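Local structure of ribulose-5-phosphate reductase 1 (6XHK) at residues 252-257 and 274-279. The protein catalyses the NADPH-dependent reduction of D-ribulose 5-phosphate to D-ribitol 5-phosphate, a step in making the poly(ribitol phosphate) wall teichoic acid of Staphylococcus aureus. Residues are numbered along the deposited sequence; the frame is centred on the assembly and turned at random.
Sequences IALLGV and LTLIGS. With NDP (NADPH dihydro-nicotinamide-adenine-dinucleotide phosphate), chain B.
Leu255 and Ser279 meet where the flat carboxamide of NADPH arrives: its N7N is hydrogen-bonded to Ser279 O at 3.3 Å and, more weakly, to Leu255 O at 3.4 Å. Both oxygens approach the nitrogen end close to the carboxamide plane, Leu255 O the more displaced, and not over its faces. Two carbonyls from neighbouring chain segments thus receive one amide nitrogen, which should limit the rotation of the carboxamide. Val257 CG2 lies above the dihydronicotinamide plane but outside the ring, 4.0 Å from C2N, flanking it without stacking, while Val257 N gives a weak bond to the ribose O3D. Leu255 has CG beside its backbone N (chi1 -76°); with CD1 extended, the other branch, CD2, is turned to Ser279, 3.9 Å from Ser279 CB.

Behind the cofactor the backbones pair as parallel strands. Ile252 uses both its N and its O: the N donates to Thr275 O, and the O accepts from Ile277 N at 2.7 Å. Leu254 repeats the pattern, with N bonded to Ile277 O and O to Ser279 N, the latter longer at 3.2 Å. Beside this ladder Leu254 CD2 rests across Leu276 CB at 3.9 Å, on the face shared with Ile252.

This is the last beta-alpha-beta unit of the Rossmann-type sheet, with helix 266-272 linking its two strands. Strand 275-278 is outermost in the chain, and strand 225-228 flanks 251-254 on its other side. Helix 232-245 packs against Ile252 and Leu254; helix 143-155 meets Leu255, Ile277 and Ser279, and its Arg155 is hydrogen-bonded to Gly278 O.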
loop_
_atom_site.group_PDB
_atom_site.type_symbol
_atom_site.label_atom_id
_atom_site.label_comp_id
_atom_site.label_asym_id
_atom_site.label_seq_id
_atom_site.Cartn_x
_atom_site.Cartn_y
_atom_site.Cartn_z
ATOM N N ILE A 252 15.596 -2.560 -12.297
ATOM C CA ILE A 252 14.583 -3.318 -11.570
ATOM C C ILE A 252 14.296 -2.663 -10.221
ATOM O O ILE A 252 15.215 -2.417 -9.432
ATOM C CB ILE A 252 15.022 -4.768 -11.355
ATOM C CG1 ILE A 252 15.118 -5.459 -12.698
ATOM C CG2 ILE A 252 14.032 -5.465 -10.456
ATOM C CD1 ILE A 252 15.603 -6.882 -12.594
ATOM N N ALA A 253 13.015 -2.412 -9.954
ATOM C CA ALA A 253 12.541 -1.849 -8.693
ATOM C C ALA A 253 12.051 -2.967 -7.782
ATOM O O ALA A 253 11.171 -3.749 -8.160
ATOM C CB ALA A 253 11.425 -0.833 -8.928
ATOM N N LEU A 254 12.630 -3.036 -6.585
ATOM C CA LEU A 254 12.318 -4.067 -5.605
ATOM C C LEU A 254 11.268 -3.498 -4.658
ATOM O O LEU A 254 11.484 -2.438 -4.063
ATOM C CB LEU A 254 13.575 -4.476 -4.835
ATOM C CG LEU A 254 14.581 -5.422 -5.506
ATOM C CD1 LEU A 254 13.958 -6.797 -5.807
ATOM C CD2 LEU A 254 15.163 -4.797 -6.770
ATOM N N LEU A 255 10.120 -4.159 -4.554
ATOM C CA LEU A 255 9.082 -3.671 -3.657
ATOM C C LEU A 255 8.703 -4.664 -2.580
ATOM O O LEU A 255 8.408 -4.245 -1.454
ATOM C CB LEU A 255 7.834 -3.276 -4.441
ATOM C CG LEU A 255 8.051 -1.942 -5.143
ATOM C CD1 LEU A 255 6.880 -1.603 -6.027
ATOM C CD2 LEU A 255 8.232 -0.878 -4.075
ATOM N N GLY A 256 8.796 -5.960 -2.875
ATOM C CA GLY A 256 8.363 -6.992 -1.949
ATOM C C GLY A 256 9.304 -7.212 -0.779
ATOM O O GLY A 256 10.524 -7.275 -0.940
ATOM N N VAL A 257 8.721 -7.359 0.397
ATOM C CA VAL A 257 9.465 -7.618 1.621
ATOM C C VAL A 257 9.688 -9.115 1.755
ATOM O O VAL A 257 8.743 -9.900 1.627
ATOM C CB VAL A 257 8.698 -7.051 2.824
ATOM C CG1 VAL A 257 9.469 -7.255 4.093
ATOM C CG2 VAL A 257 8.438 -5.570 2.589
ATOM N N LEU A 274 22.612 -5.052 -15.055
ATOM C CA LEU A 274 21.324 -4.695 -14.484
ATOM C C LEU A 274 21.507 -3.790 -13.269
ATOM O O LEU A 274 22.467 -3.922 -12.498
ATOM C CB LEU A 274 20.574 -5.956 -14.078
ATOM C CG LEU A 274 20.364 -6.943 -15.218
ATOM C CD1 LEU A 274 19.562 -8.112 -14.709
ATOM C CD2 LEU A 274 19.693 -6.290 -16.435
ATOM N N THR A 275 20.565 -2.860 -13.101
ATOM C CA THR A 275 20.501 -2.008 -11.910
ATOM C C THR A 275 19.271 -2.385 -11.084
ATOM O O THR A 275 18.147 -2.398 -11.599
ATOM C CB THR A 275 20.459 -0.523 -12.291
ATOM O OG1 THR A 275 21.575 -0.213 -13.128
ATOM C CG2 THR A 275 20.583 0.318 -11.074
ATOM N N LEU A 276 19.483 -2.688 -9.808
ATOM C CA LEU A 276 18.418 -3.081 -8.885
ATOM C C LEU A 276 18.263 -2.018 -7.810
ATOM O O LEU A 276 19.224 -1.725 -7.097
ATOM C CB LEU A 276 18.714 -4.432 -8.236
ATOM C CG LEU A 276 18.548 -5.686 -9.090
ATOM C CD1 LEU A 276 19.468 -5.683 -10.259
ATOM C CD2 LEU A 276 18.839 -6.901 -8.235
ATOM N N ILE A 277 17.056 -1.459 -7.681
ATOM C CA ILE A 277 16.786 -0.336 -6.784
ATOM C C ILE A 277 15.738 -0.779 -5.754
ATOM O O ILE A 277 14.668 -1.290 -6.142
ATOM C CB ILE A 277 16.285 0.886 -7.567
ATOM C CG1 ILE A 277 17.223 1.187 -8.728
ATOM C CG2 ILE A 277 16.311 2.108 -6.663
ATOM C CD1 ILE A 277 16.835 2.402 -9.525
ATOM N N GLY A 278 16.030 -0.589 -4.485
ATOM C CA GLY A 278 15.096 -0.918 -3.407
ATOM C C GLY A 278 14.291 0.305 -2.993
ATOM O O GLY A 278 14.847 1.392 -2.827
ATOM N N SER A 279 12.973 0.111 -2.856
ATOM C CA SER A 279 12.039 1.172 -2.478
ATOM C C SER A 279 11.111 0.674 -1.374
ATOM O O SER A 279 10.498 -0.392 -1.511
ATOM C CB SER A 279 11.221 1.636 -3.689
ATOM O OG SER A 279 10.256 2.608 -3.316
HETATM P PA NDP B . -0.538 -10.176 -2.229
HETATM O O1A NDP B . -1.108 -11.122 -1.211
HETATM O O2A NDP B . -1.665 -9.455 -2.961
HETATM O O5B NDP B . 0.442 -11.032 -3.263
HETATM C C5B NDP B . 0.742 -10.511 -4.600
HETATM C C4B NDP B . 0.575 -11.624 -5.702
HETATM O O4B NDP B . 1.718 -12.125 -6.089
HETATM C C3B NDP B . -0.237 -12.832 -5.153
HETATM O O3B NDP B . -1.383 -13.014 -5.862
HETATM C C2B NDP B . 0.612 -14.078 -5.370
HETATM O O2B NDP B . -0.348 -15.109 -5.853
HETATM C C1B NDP B . 1.443 -13.707 -6.312
HETATM N N9A NDP B . 2.672 -14.502 -6.407
HETATM C C8A NDP B . 3.137 -15.481 -5.578
HETATM N N7A NDP B . 4.319 -15.949 -6.074
HETATM C C5A NDP B . 4.572 -15.272 -7.183
HETATM C C6A NDP B . 5.742 -15.362 -8.171
HETATM N N6A NDP B . 6.803 -16.311 -7.916
HETATM N N1A NDP B . 5.752 -14.503 -9.307
HETATM C C2A NDP B . 4.679 -13.561 -9.543
HETATM N N3A NDP B . 3.560 -13.484 -8.583
HETATM C C4A NDP B . 3.553 -14.382 -7.394
HETATM O O3 NDP B . 0.391 -8.979 -1.483
HETATM P PN NDP B . 0.690 -7.428 -2.106
HETATM O O1N NDP B . 0.415 -7.383 -3.611
HETATM O O2N NDP B . -0.236 -6.448 -1.463
HETATM O O5D NDP B . 2.265 -7.039 -1.726
HETATM C C5D NDP B . 3.207 -8.094 -1.430
HETATM C C4D NDP B . 4.426 -7.693 -0.759
HETATM O O4D NDP B . 4.662 -6.125 -0.768
HETATM C C3D NDP B . 4.446 -8.082 0.738
HETATM O O3D NDP B . 5.757 -8.694 1.108
HETATM C C2D NDP B . 4.222 -6.923 1.404
HETATM O O2D NDP B . 4.736 -6.907 2.774
HETATM C C1D NDP B . 4.933 -5.783 0.478
HETATM N N1N NDP B . 4.588 -4.387 0.821
HETATM C C2N NDP B . 5.672 -3.405 0.746
HETATM C C3N NDP B . 5.535 -1.960 1.258
HETATM C C7N NDP B . 6.789 -1.000 1.141
HETATM O O7N NDP B . 6.883 -0.032 1.858
HETATM N N7N NDP B . 7.825 -1.302 0.151
HETATM C C4N NDP B . 4.124 -1.423 1.604
HETATM C C5N NDP B . 3.094 -2.544 1.867
HETATM C C6N NDP B . 3.253 -3.943 1.232
HETATM P P2B NDP B . -0.558 -16.392 -4.875
HETATM O O1X NDP B . 0.770 -16.941 -4.398
HETATM O O2X NDP B . -1.346 -15.926 -3.663
HETATM O O3X NDP B . -1.297 -17.463 -5.661
#